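Local structure of mannosyl-glycoprotein endo-beta-N-acetylglucosamidase-like domain-containing protein (Pseudomonas protegens, 4KT3) at residues A[65-70]-A[165-170]; A[75-80]-A[84-89]; A[91-96]-A[114-119]. The protein acts as a type VI secretion effector, a peptidoglycan glycoside hydrolase captured here in complex with its immunity protein. All coordinates share one frame; numbering follows the deposited sequence.

Contact 1: A[65-70]-A[165-170]; sequences LAAQES and ADIIIA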
ATOM      1  N   LEU A  65       3.742   5.718   8.174  1.00  9.70           N
ATOM      2  CA  LEU A  65       2.456   6.238   7.726  1.00  9.99           C
ATOM      3  C   LEU A  65       2.526   6.613   6.243  1.00  8.74           C
ATOM      4  O   LEU A  65       1.623   6.254   5.476  1.00  9.92           O
ATOM      5  CB  LEU A  65       1.971   7.407   8.581  1.00 11.06           C
ATOM      6  CG  LEU A  65       0.623   8.002   8.148  1.00 12.14           C
ATOM      7  CD1 LEU A  65      -0.500   6.971   8.162  1.00 12.03           C
ATOM      8  CD2 LEU A  65       0.274   9.195   9.041  1.00 12.90           C
ATOM      9  N   ALA A  66       3.594   7.286   5.823  1.00 10.08           N
ATOM     10  CA  ALA A  66       3.729   7.620   4.406  1.00  9.28           C
ATOM     11  C   ALA A  66       3.783   6.344   3.542  1.00  9.63           C
ATOM     12  O   ALA A  66       3.220   6.308   2.452  1.00 11.09           O
ATOM     13  CB  ALA A  66       4.950   8.475   4.175  1.00 11.58           C
ATOM     14  N   ALA A  67       4.485   5.314   4.009  1.00  9.51           N
ATOM     15  CA  ALA A  67       4.573   4.054   3.256  1.00  9.73           C
ATOM     16  C   ALA A  67       3.191   3.415   3.073  1.00  9.95           C
ATOM     17  O   ALA A  67       2.891   2.858   2.018  1.00 10.94           O
ATOM     18  CB  ALA A  67       5.509   3.081   3.952  1.00 11.55           C
ATOM     19  N   GLN A  68       2.385   3.450   4.126  1.00  9.90           N
ATOM     20  CA  GLN A  68       1.008   2.969   4.097  1.00 10.79           C
ATOM     21  C   GLN A  68       0.142   3.759   3.109  1.00 10.08           C
ATOM     22  O   GLN A  68      -0.607   3.188   2.322  1.00 12.39           O
ATOM     23  CB  GLN A  68       0.434   3.094   5.515  1.00 10.53           C
ATOM     24  CG  GLN A  68      -1.088   3.141   5.643  1.00 12.63           C
ATOM     25  CD  GLN A  68      -1.770   1.813   5.361  1.00 13.20           C
ATOM     26  OE1 GLN A  68      -1.232   0.946   4.667  1.00 14.24           O
ATOM     27  NE2 GLN A  68      -2.985   1.655   5.890  1.00 14.36           N
ATOM     28  N   GLU A  69       0.220   5.084   3.160  1.00  9.60           N
ATOM     29  CA  GLU A  69      -0.670   5.904   2.348  1.00 10.23           C
ATOM     30  C   GLU A  69      -0.287   5.902   0.878  1.00 10.92           C
ATOM     31  O   GLU A  69      -1.161   6.007   0.005  1.00 10.92           O
ATOM     32  CB  GLU A  69      -0.683   7.347   2.851  1.00 11.82           C
ATOM     33  CG  GLU A  69      -1.178   7.524   4.291  1.00 11.48           C
ATOM     34  CD  GLU A  69      -2.603   7.075   4.457  1.00 10.46           C
ATOM     35  OE1 GLU A  69      -3.498   7.674   3.811  1.00 12.58           O
ATOM     36  OE2 GLU A  69      -2.814   6.129   5.236  1.00 12.53           O
ATOM     37  N   SER A  70       1.015   5.812   0.612  1.00 10.67           N
ATOM     38  CA  SER A  70       1.552   5.956  -0.744  1.00 10.43           C
ATOM     39  C   SER A  70       1.983   4.661  -1.420  1.00  9.17           C
ATOM     40  O   SER A  70       2.520   4.708  -2.519  1.00 10.62           O
ATOM     41  CB  SER A  70       2.744   6.925  -0.722  1.00 10.32           C
ATOM     42  OG  SER A  70       3.901   6.334  -0.153  1.00 10.68           O
ATOM     43  N   ALA A 165       1.002  -0.607  12.635  1.00 18.72           N
ATOM     44  CA  ALA A 165       2.144  -0.793  13.517  1.00 16.91           C
ATOM     45  C   ALA A 165       3.166  -1.740  12.880  1.00 16.78           C
ATOM     46  O   ALA A 165       4.376  -1.534  12.999  1.00 19.84           O
ATOM     47  CB  ALA A 165       1.689  -1.309  14.889  1.00 17.13           C
ATOM     48  N   ASP A 166       2.682  -2.767  12.188  1.00 18.38           N
ATOM     49  CA  ASP A 166       3.571  -3.698  11.496  1.00 17.89           C
ATOM     50  C   ASP A 166       4.340  -3.010  10.368  1.00 16.30           C
ATOM     51  O   ASP A 166       5.519  -3.296  10.152  1.00 18.96           O
ATOM     52  CB  ASP A 166       2.796  -4.902  10.955  1.00 20.99           C
ATOM     53  CG  ASP A 166       2.404  -5.884  12.053  1.00 26.07           C
ATOM     54  OD1 ASP A 166       2.891  -5.732  13.197  1.00 27.88           O
ATOM     55  OD2 ASP A 166       1.614  -6.814  11.771  1.00 27.24           O
ATOM     56  N   ILE A 167       3.679  -2.103   9.652  1.00 15.26           N
ATOM     57  CA  ILE A 167       4.360  -1.330   8.606  1.00 14.49           C
ATOM     58  C   ILE A 167       5.450  -0.453   9.217  1.00 10.91           C
ATOM     59  O   ILE A 167       6.556  -0.355   8.674  1.00 13.56           O
ATOM     60  CB  ILE A 167       3.373  -0.463   7.809  1.00 12.68           C
ATOM     61  CG1 ILE A 167       2.499  -1.368   6.937  1.00 13.67           C
ATOM     62  CG2 ILE A 167       4.110   0.537   6.935  1.00 14.18           C
ATOM     63  CD1 ILE A 167       1.370  -0.637   6.235  1.00 13.97           C
ATOM     64  N   ILE A 168       5.151   0.157  10.358  1.00 12.66           N
ATOM     65  CA  ILE A 168       6.118   1.019  11.035  1.00 12.59           C
ATOM     66  C   ILE A 168       7.351   0.206  11.431  1.00 14.38           C
ATOM     67  O   ILE A 168       8.493   0.645  11.256  1.00 13.75           O
ATOM     68  CB  ILE A 168       5.463   1.683  12.272  1.00 13.85           C
ATOM     69  CG1 ILE A 168       4.492   2.772  11.796  1.00 12.88           C
ATOM     70  CG2 ILE A 168       6.509   2.268  13.203  1.00 14.32           C
ATOM     71  CD1 ILE A 168       3.522   3.266  12.871  1.00 13.63           C
ATOM     72  N   ILE A 169       7.128  -0.998  11.942  1.00 15.68           N
ATOM     73  CA  ILE A 169       8.239  -1.856  12.346  1.00 18.79           C
ATOM     74  C   ILE A 169       9.051  -2.295  11.122  1.00 16.75           C
ATOM     75  O   ILE A 169      10.292  -2.346  11.165  1.00 17.60           O
ATOM     76  CB  ILE A 169       7.729  -3.064  13.154  1.00 19.45           C
ATOM     77  CG1 ILE A 169       7.158  -2.574  14.486  1.00 20.62           C
ATOM     78  CG2 ILE A 169       8.853  -4.067  13.406  1.00 23.72           C
ATOM     79  CD1 ILE A 169       6.294  -3.589  15.207  1.00 26.13           C
ATOM     80  N   ALA A 170       8.358  -2.582  10.025  1.00 15.49           N
ATOM     81  CA  ALA A 170       9.033  -2.963   8.785  1.00 15.88           C
ATOM     82  C   ALA A 170       9.880  -1.810   8.244  1.00 16.81           C
ATOM     83  O   ALA A 170      11.006  -2.015   7.789  1.00 15.85           O
ATOM     84  CB  ALA A 170       8.016  -3.417   7.739  1.00 17.92           C
TER
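Gln68 carries its CG roughly anti to the backbone N (chi1 158°) and then bends at chi2 (72°), while Ile167 has CG1 beside its own backbone N and runs on extended at chi2 (173°), which sends CD1 out as a leading methyl. The two side chains meet at about a right angle. CD1 of Ile167 sits in the bend of the glutamine, 3.9 Å from Gln68 CB and 3.4 Å from Gln68 OE1, a van der Waals contact of methyl with amide oxygen. The other branch of the isoleucine does a separate job: CG2 packs against the methyl of Ala67, with Ile167 CG2 and Ala67 CB 4.2 Å apart. The amide of Gln68 reaches across to the other protein, its NE2 donating to the backbone oxygen of Tyr79 of the putative lipoprotein chain, and Ile167 also touches Asn96 of that chain. Phe40 of helix 35-54 also packs on Ala66 and Ala67. At the end of the segment Ala66 O is gripped twice, by Ser70 N at 2.9 Å and by Ser70 OG at 2.7 Å, from opposite faces of the carbonyl plane. The arrangement is a buried helix-helix packing of helix 59-70 on helix 160-174, part of the largely helical core of this lysozyme-clan glucosaminidase-type domain, beside the surface that the lipoprotein occupies.

Contact 2: A[75-80]-A[84-89]; sequences GRIARE and YFSMHA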
ATOM      1  N   GLY A  75       1.985   4.818  -5.416  1.00 10.04           N
ATOM      2  CA  GLY A  75       0.649   5.268  -5.751  1.00 10.34           C
ATOM      3  C   GLY A  75       0.650   6.551  -6.558  1.00 10.66           C
ATOM      4  O   GLY A  75       1.567   7.365  -6.430  1.00 11.23           O
ATOM      5  N   ARG A  76      -0.395   6.745  -7.359  1.00 13.96           N
ATOM      6  CA  ARG A  76      -0.508   7.909  -8.223  1.00 15.67           C
ATOM      7  C   ARG A  76      -0.585   9.236  -7.460  1.00 13.63           C
ATOM      8  O   ARG A  76       0.011  10.227  -7.863  1.00 16.16           O
ATOM      9  CB  ARG A  76      -1.743   7.772  -9.115  1.00 18.19           C
ATOM     10  CG  ARG A  76      -1.822   8.821 -10.196  1.00 23.24           C
ATOM     11  CD  ARG A  76      -3.180   8.809 -10.877  1.00 22.50           C
ATOM     12  NE  ARG A  76      -4.240   9.307 -10.001  1.00 27.89           N
ATOM     13  CZ  ARG A  76      -4.483  10.596  -9.762  1.00 27.92           C
ATOM     14  NH1 ARG A  76      -3.732  11.543 -10.315  1.00 28.56           N
ATOM     15  NH2 ARG A  76      -5.477  10.946  -8.953  1.00 32.78           N
ATOM     16  N   ILE A  77      -1.337   9.264  -6.372  1.00 13.76           N
ATOM     17  CA  ILE A  77      -1.488  10.499  -5.609  1.00 14.30           C
ATOM     18  C   ILE A  77      -0.122  10.979  -5.101  1.00 12.70           C
ATOM     19  O   ILE A  77       0.165  12.176  -5.056  1.00 12.80           O
ATOM     20  CB  ILE A  77      -2.530  10.293  -4.464  1.00 14.78           C
ATOM     21  CG1 ILE A  77      -3.935  10.194  -5.083  1.00 17.94           C
ATOM     22  CG2 ILE A  77      -2.451  11.393  -3.430  1.00 19.43           C
ATOM     23  CD1 ILE A  77      -4.965   9.562  -4.159  1.00 20.39           C
ATOM     24  N   ALA A  78       0.736  10.038  -4.741  1.00 10.69           N
ATOM     25  CA  ALA A  78       2.078  10.388  -4.308  1.00 12.36           C
ATOM     26  C   ALA A  78       2.934  10.800  -5.499  1.00 11.24           C
ATOM     27  O   ALA A  78       3.569  11.868  -5.484  1.00 12.38           O
ATOM     28  CB  ALA A  78       2.698   9.235  -3.571  1.00 12.83           C
ATOM     29  N   ARG A  79       2.967   9.960  -6.531  1.00 11.14           N
ATOM     30  CA  ARG A  79       3.824  10.224  -7.679  1.00 13.18           C
ATOM     31  C   ARG A  79       3.480  11.523  -8.389  1.00 12.32           C
ATOM     32  O   ARG A  79       4.375  12.285  -8.764  1.00 16.40           O
ATOM     33  CB  ARG A  79       3.728   9.079  -8.687  1.00 15.27           C
ATOM     34  CG  ARG A  79       4.422   7.829  -8.240  1.00 14.31           C
ATOM     35  CD  ARG A  79       4.375   6.750  -9.308  1.00 16.48           C
ATOM     36  NE  ARG A  79       3.053   6.165  -9.459  1.00 18.10           N
ATOM     37  CZ  ARG A  79       2.204   6.417 -10.451  1.00 21.00           C
ATOM     38  NH1 ARG A  79       1.039   5.794 -10.471  1.00 20.10           N
ATOM     39  NH2 ARG A  79       2.497   7.279 -11.413  1.00 19.12           N
ATOM     40  N   GLU A  80       2.190  11.736  -8.629  1.00 13.14           N
ATOM     41  CA  GLU A  80       1.731  12.846  -9.456  1.00 14.05           C
ATOM     42  C   GLU A  80       1.413  14.091  -8.651  1.00 14.47           C
ATOM     43  O   GLU A  80       1.597  15.208  -9.146  1.00 17.82           O
ATOM     44  CB  GLU A  80       0.485  12.440 -10.260  1.00 18.18           C
ATOM     45  CG  GLU A  80       0.749  11.365 -11.318  1.00 22.64           C
ATOM     46  CD  GLU A  80      -0.460  11.098 -12.214  1.00 24.89           C
ATOM     47  OE1 GLU A  80      -1.527  11.722 -12.007  1.00 29.15           O
ATOM     48  OE2 GLU A  80      -0.335  10.254 -13.127  1.00 33.09           O
ATOM     49  N   TYR A  84       1.940  12.336  -0.111  1.00 10.75           N
ATOM     50  CA  TYR A  84       2.388  11.050   0.436  1.00 11.69           C
ATOM     51  C   TYR A  84       1.619  10.631   1.689  1.00 11.23           C
ATOM     52  O   TYR A  84       1.887   9.579   2.251  1.00 10.08           O
ATOM     53  CB  TYR A  84       3.900  11.053   0.675  1.00 11.23           C
ATOM     54  CG  TYR A  84       4.710  10.986  -0.588  1.00 11.16           C
ATOM     55  CD1 TYR A  84       4.927  12.119  -1.359  1.00 11.52           C
ATOM     56  CD2 TYR A  84       5.276   9.791  -1.009  1.00 10.14           C
ATOM     57  CE1 TYR A  84       5.674  12.058  -2.528  1.00 12.67           C
ATOM     58  CE2 TYR A  84       6.015   9.726  -2.166  1.00 10.90           C
ATOM     59  CZ  TYR A  84       6.206  10.860  -2.924  1.00 12.16           C
ATOM     60  OH  TYR A  84       6.945  10.789  -4.093  1.00 16.55           O
ATOM     61  N   PHE A  85       0.637  11.434   2.098  1.00 11.25           N
ATOM     62  CA  PHE A  85      -0.195  11.101   3.256  1.00  9.59           C
ATOM     63  C   PHE A  85      -1.662  11.000   2.865  1.00 11.83           C
ATOM     64  O   PHE A  85      -2.545  10.915   3.728  1.00 13.86           O
ATOM     65  CB  PHE A  85       0.062  12.123   4.380  1.00 11.86           C
ATOM     66  CG  PHE A  85       1.441  11.991   4.958  1.00 10.71           C
ATOM     67  CD1 PHE A  85       2.526  12.584   4.329  1.00 11.18           C
ATOM     68  CD2 PHE A  85       1.670  11.208   6.081  1.00 11.76           C
ATOM     69  CE1 PHE A  85       3.797  12.408   4.805  1.00 12.74           C
ATOM     70  CE2 PHE A  85       2.956  11.047   6.574  1.00 11.64           C
ATOM     71  CZ  PHE A  85       4.018  11.647   5.928  1.00 12.34           C
ATOM     72  N   SER A  86      -1.897  10.972   1.547  1.00 11.43           N
ATOM     73  CA  SER A  86      -3.237  10.927   0.960  1.00 13.12           C
ATOM     74  C   SER A  86      -4.231  11.834   1.687  1.00 12.51           C
ATOM     75  O   SER A  86      -5.361  11.435   1.989  1.00 13.55           O
ATOM     76  CB  SER A  86      -3.760   9.485   0.894  1.00 12.79           C
ATOM     77  OG  SER A  86      -2.900   8.693   0.095  1.00 12.58           O
HETATM   78  N   MSE A  87      -3.796  13.064   1.938  1.00 11.53           N
HETATM   79  CA  MSE A  87      -4.611  14.064   2.605  1.00 12.12           C
HETATM   80  C   MSE A  87      -5.763  14.485   1.726  1.00 11.40           C
HETATM   81  O   MSE A  87      -5.565  14.849   0.572  1.00 13.21           O
HETATM   82  CB  MSE A  87      -3.779  15.318   2.882  1.00 17.03           C
HETATM   83  CG  MSE A  87      -2.529  15.071   3.688  1.00 17.97           C
HETATM   84 SE   MSE A  87      -2.884  14.884   5.585  0.74 13.73          SE
HETATM   85  CE  MSE A  87      -3.333  16.725   5.998  1.00 15.30           C
ATOM     86  N   HIS A  88      -6.957  14.463   2.307  1.00 13.78           N
ATOM     87  CA  HIS A  88      -8.121  15.056   1.690  1.00 12.71           C
ATOM     88  C   HIS A  88      -7.935  16.570   1.587  1.00 16.97           C
ATOM     89  O   HIS A  88      -7.346  17.210   2.469  1.00 15.47           O
ATOM     90  CB  HIS A  88      -9.378  14.748   2.518  1.00 15.35           C
ATOM     91  CG  HIS A  88      -9.796  13.310   2.483  1.00 14.65           C
ATOM     92  ND1 HIS A  88     -10.829  12.817   3.252  1.00 15.17           N
ATOM     93  CD2 HIS A  88      -9.319  12.260   1.776  1.00 12.97           C
ATOM     94  CE1 HIS A  88     -10.977  11.525   3.011  1.00 18.92           C
ATOM     95  NE2 HIS A  88     -10.065  11.160   2.127  1.00 14.86           N
ATOM     96  N   ALA A  89      -8.436  17.136   0.496  1.00 16.98           N
ATOM     97  CA  ALA A  89      -8.469  18.581   0.335  1.00 16.14           C
ATOM     98  C   ALA A  89      -9.723  19.140   1.008  1.00 15.49           C
ATOM     99  O   ALA A  89     -10.786  18.500   0.989  1.00 19.20           O
ATOM    100  CB  ALA A  89      -8.463  18.941  -1.128  1.00 15.73           C
TER
HETATM  101  O   HOH W   1       6.512  12.445  -6.071  1.00 26.29           O
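Ala78 sets its methyl over one face of the Tyr84 ring: Ala78 CB lies 3.7 Å from the ring centroid and only 15° off the ring normal, a CH-pi contact. It leans towards one edge of the ring, and its shortest approach is to Tyr84 CE2. Over the same face, towards the opposite rim, lies the carbonyl oxygen of the same alanine, with Ala78 O 3.6 Å from Tyr84 CE1, so one residue of the helix meets the ring twice. Tyr84 gets there with CG beside its own backbone N (chi1 -73°), and the ring then lies across Ala78, with its hydroxyl next to a water. That water bonds Tyr84 OH at 2.6 Å and lies 3.1 Å from Ala78 O, to which it can donate, a probable bridge from the phenol end to the helix backbone. Around the rest of the ring, Tyr44 meets it edge-to-face and Phe114 lies at about 50° to it, so aromatic neighbours help to fix its orientation.

A looser second touch sets Ile77 CG2 4.5 Å from Ser86 OG. That hydroxyl has its stronger partner in Tyr79 OH of the putative lipoprotein chain. Along the helix, one turn apart, Arg76 NH1 and Glu80 OE1 make a 2.8 Å salt bridge, with the carboxylate oxygen in the guanidinium plane but the guanidinium above the carboxylate plane; Arg76 has a second acid, Glu98. The guanidinium of Arg79 lays one face over Arg76 CA.

This is a short helix with Gly75 at its N-cap position, the chain folding back after it through an aromatic cluster, and its loop 84-89 forms part of the interface where the immunity partner docks on the glucosaminidase-type domain.

Contact 3: A[91-96]-A[114-119]; sequences APLQIG and FQKSAQ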
ATOM      1  N   ALA A  91      -6.186  20.955   2.517  1.00 12.46           N
ATOM      2  CA  ALA A  91      -5.177  20.679   3.527  1.00 10.91           C
ATOM      3  C   ALA A  91      -4.219  21.861   3.571  1.00 11.26           C
ATOM      4  O   ALA A  91      -4.005  22.519   2.553  1.00 11.82           O
ATOM      5  CB  ALA A  91      -4.429  19.412   3.186  1.00 12.62           C
ATOM      6  N   PRO A  92      -3.655  22.154   4.754  1.00 11.52           N
ATOM      7  CA  PRO A  92      -2.662  23.229   4.818  1.00 11.89           C
ATOM      8  C   PRO A  92      -1.519  22.966   3.849  1.00 11.88           C
ATOM      9  O   PRO A  92      -1.107  21.810   3.655  1.00 12.04           O
ATOM     10  CB  PRO A  92      -2.164  23.173   6.264  1.00 12.66           C
ATOM     11  CG  PRO A  92      -3.225  22.455   7.024  1.00 14.37           C
ATOM     12  CD  PRO A  92      -3.854  21.498   6.056  1.00 14.51           C
ATOM     13  N   LEU A  93      -1.020  24.047   3.256  1.00 10.96           N
ATOM     14  CA  LEU A  93       0.124  24.023   2.335  1.00  9.57           C
ATOM     15  C   LEU A  93      -0.193  23.450   0.958  1.00 11.65           C
ATOM     16  O   LEU A  93       0.692  23.371   0.107  1.00 12.75           O
ATOM     17  CB  LEU A  93       1.347  23.307   2.943  1.00 12.14           C
ATOM     18  CG  LEU A  93       1.899  23.846   4.264  1.00 12.56           C
ATOM     19  CD1 LEU A  93       2.800  22.814   4.940  1.00 15.64           C
ATOM     20  CD2 LEU A  93       2.650  25.165   4.026  1.00 13.77           C
ATOM     21  N   GLN A  94      -1.438  23.067   0.699  1.00 10.96           N
ATOM     22  CA  GLN A  94      -1.730  22.515  -0.628  1.00 10.76           C
ATOM     23  C   GLN A  94      -1.557  23.576  -1.726  1.00 12.60           C
ATOM     24  O   GLN A  94      -1.751  24.786  -1.492  1.00 13.38           O
ATOM     25  CB  GLN A  94      -3.135  21.908  -0.696  1.00 12.90           C
ATOM     26  CG  GLN A  94      -4.274  22.920  -0.812  1.00 12.60           C
ATOM     27  CD  GLN A  94      -5.614  22.239  -0.944  1.00 12.53           C
ATOM     28  OE1 GLN A  94      -5.871  21.229  -0.291  1.00 13.65           O
ATOM     29  NE2 GLN A  94      -6.478  22.783  -1.801  1.00 15.27           N
ATOM     30  N   ILE A  95      -1.213  23.112  -2.928  1.00 13.67           N
ATOM     31  CA  ILE A  95      -1.082  23.997  -4.081  1.00 16.05           C
ATOM     32  C   ILE A  95      -2.223  23.760  -5.077  1.00 15.71           C
ATOM     33  O   ILE A  95      -2.310  24.421  -6.109  1.00 20.57           O
ATOM     34  CB  ILE A  95       0.288  23.840  -4.788  1.00 17.01           C
ATOM     35  CG1 ILE A  95       0.466  22.416  -5.329  1.00 17.49           C
ATOM     36  CG2 ILE A  95       1.422  24.194  -3.829  1.00 18.91           C
ATOM     37  CD1 ILE A  95       1.681  22.245  -6.227  1.00 18.74           C
ATOM     38  N   GLY A  96      -3.103  22.819  -4.746  1.00 15.69           N
ATOM     39  CA  GLY A  96      -4.247  22.493  -5.577  1.00 18.22           C
ATOM     40  C   GLY A  96      -4.968  21.282  -5.011  1.00 15.65           C
ATOM     41  O   GLY A  96      -4.606  20.787  -3.942  1.00 15.35           O
ATOM     42  N   PHE A 114       7.133  15.841  -1.145  1.00 12.40           N
ATOM     43  CA  PHE A 114       6.935  14.936  -0.017  1.00 11.96           C
ATOM     44  C   PHE A 114       6.974  15.751   1.274  1.00  9.75           C
ATOM     45  O   PHE A 114       6.086  15.634   2.128  1.00 11.00           O
ATOM     46  CB  PHE A 114       8.038  13.859   0.003  1.00 10.22           C
ATOM     47  CG  PHE A 114       7.950  12.919   1.168  1.00 10.23           C
ATOM     48  CD1 PHE A 114       8.322  13.330   2.436  1.00 12.24           C
ATOM     49  CD2 PHE A 114       7.527  11.619   0.991  1.00 13.48           C
ATOM     50  CE1 PHE A 114       8.235  12.464   3.527  1.00 13.36           C
ATOM     51  CE2 PHE A 114       7.428  10.748   2.073  1.00 12.85           C
ATOM     52  CZ  PHE A 114       7.778  11.171   3.346  1.00 11.41           C
ATOM     53  N   GLN A 115       8.002  16.587   1.404  1.00 12.16           N
ATOM     54  CA  GLN A 115       8.226  17.340   2.623  1.00 12.86           C
ATOM     55  C   GLN A 115       7.002  18.194   2.957  1.00 10.79           C
ATOM     56  O   GLN A 115       6.557  18.232   4.119  1.00 11.63           O
ATOM     57  CB  GLN A 115       9.462  18.234   2.479  1.00 15.69           C
ATOM     58  N   LYS A 116       6.461  18.892   1.962  1.00  9.99           N
ATOM     59  CA  LYS A 116       5.278  19.720   2.194  1.00 11.82           C
ATOM     60  C   LYS A 116       4.082  18.868   2.595  1.00 10.27           C
ATOM     61  O   LYS A 116       3.306  19.281   3.445  1.00 11.06           O
ATOM     62  CB  LYS A 116       4.929  20.563   0.971  1.00 12.09           C
ATOM     63  CG  LYS A 116       5.891  21.694   0.720  1.00 13.66           C
ATOM     64  CD  LYS A 116       5.670  22.849   1.655  1.00 17.09           C
ATOM     65  CE  LYS A 116       6.661  23.963   1.317  1.00 28.27           C
ATOM     66  NZ  LYS A 116       6.292  25.266   1.893  1.00 30.03           N
ATOM     67  N   SER A 117       3.934  17.682   2.014  1.00 10.32           N
ATOM     68  CA  SER A 117       2.806  16.831   2.389  1.00 10.93           C
ATOM     69  C   SER A 117       2.948  16.381   3.846  1.00 10.62           C
ATOM     70  O   SER A 117       1.931  16.275   4.566  1.00 11.20           O
ATOM     71  CB  SER A 117       2.602  15.652   1.410  1.00 10.48           C
ATOM     72  OG  SER A 117       3.509  14.573   1.598  1.00 11.60           O
ATOM     73  N   ALA A 118       4.191  16.144   4.278  1.00  9.29           N
ATOM     74  CA  ALA A 118       4.460  15.743   5.656  1.00 10.20           C
ATOM     75  C   ALA A 118       4.184  16.911   6.612  1.00 10.58           C
ATOM     76  O   ALA A 118       3.631  16.722   7.701  1.00 12.26           O
ATOM     77  CB  ALA A 118       5.904  15.245   5.808  1.00 11.26           C
ATOM     78  N   GLN A 119       4.587  18.113   6.215  1.00  9.89           N
ATOM     79  CA  GLN A 119       4.309  19.311   7.007  1.00 11.10           C
ATOM     80  C   GLN A 119       2.795  19.576   7.105  1.00 10.69           C
ATOM     81  O   GLN A 119       2.301  20.086   8.118  1.00 13.36           O
ATOM     82  CB  GLN A 119       5.055  20.513   6.403  1.00 12.89           C
ATOM     83  CG  GLN A 119       6.575  20.391   6.528  1.00 16.84           C
ATOM     84  CD  GLN A 119       7.338  21.477   5.809  1.00 25.01           C
ATOM     85  OE1 GLN A 119       6.883  22.050   4.830  1.00 26.88           O
ATOM     86  NE2 GLN A 119       8.527  21.762   6.312  1.00 32.69           N
TER
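Leu93 meets helix 114-129 through its two methyls. CD1 does most of the touching: Leu93 CD1 lies 3.5 Å from Gln119 CB, and it also approaches the helix backbone at Lys116 O, 3.9 Å away. CD2 faces the lysine, whose chain bends at chi2 (-77°) and then runs extended, leaving Lys116 NZ 4.2 Å from Leu93 CD2. The leucine and glutamine side chains run obliquely to each other, and all of this is van der Waals contact at the surface, where Leu93 also meets a crystal neighbour.

Leu93 is presented by a type II beta turn from Ala91 to Gln94. It takes the third position with the positive phi (74°) of that position, and its CB points toward the helix. The turn is closed by Gln94 N to Ala91 O at 3.2 Å, and a second tie spans its open end: Ala91 N donates to Gln94 OE1 at 2.8 Å, coming from above the amide plane. Pro92 O, next to Leu93, accepts from Ser120 OG, so the turn is bonded to the helix one residue beyond Gln119.

In the first turn of the helix Ser117 OG bonds Phe114 O at 2.8 Å, beside the regular bond from Ala118 N, and also meets Tyr84 N; Ser113 OG bonds Lys116 N. Behind this first turn, Phe114 and Ala118 pack on helix 35-54. After the beta turn, Ile95 and Gly96 bond to Lys110 and lead into the antiparallel pair of strands 96-98 and 108-110. The beta turn thus lies between the small beta hairpin and the outer side of helix 114-129.

Overall arrangement
After helix 35-54, helix 59-70 makes contact 1 with helix 160-174 near the other end of the chain, so contact 1 closes a long loop. Contacts 2 and 3 nest inside it, in series. Contact 2 closes a very short loop where the chain leaves helix 76-81; contact 3 then ties the turn before the strands to helix 114-129, closing a loop that holds most of the hairpin. Neighbours join directly: Ser70 O and Gly75 N, 2.9 Å apart, probably bond contact 1 to contact 2, and Tyr84 N with Ser117 OG, at 3.2 Å, probably does the same for contacts 2 and 3.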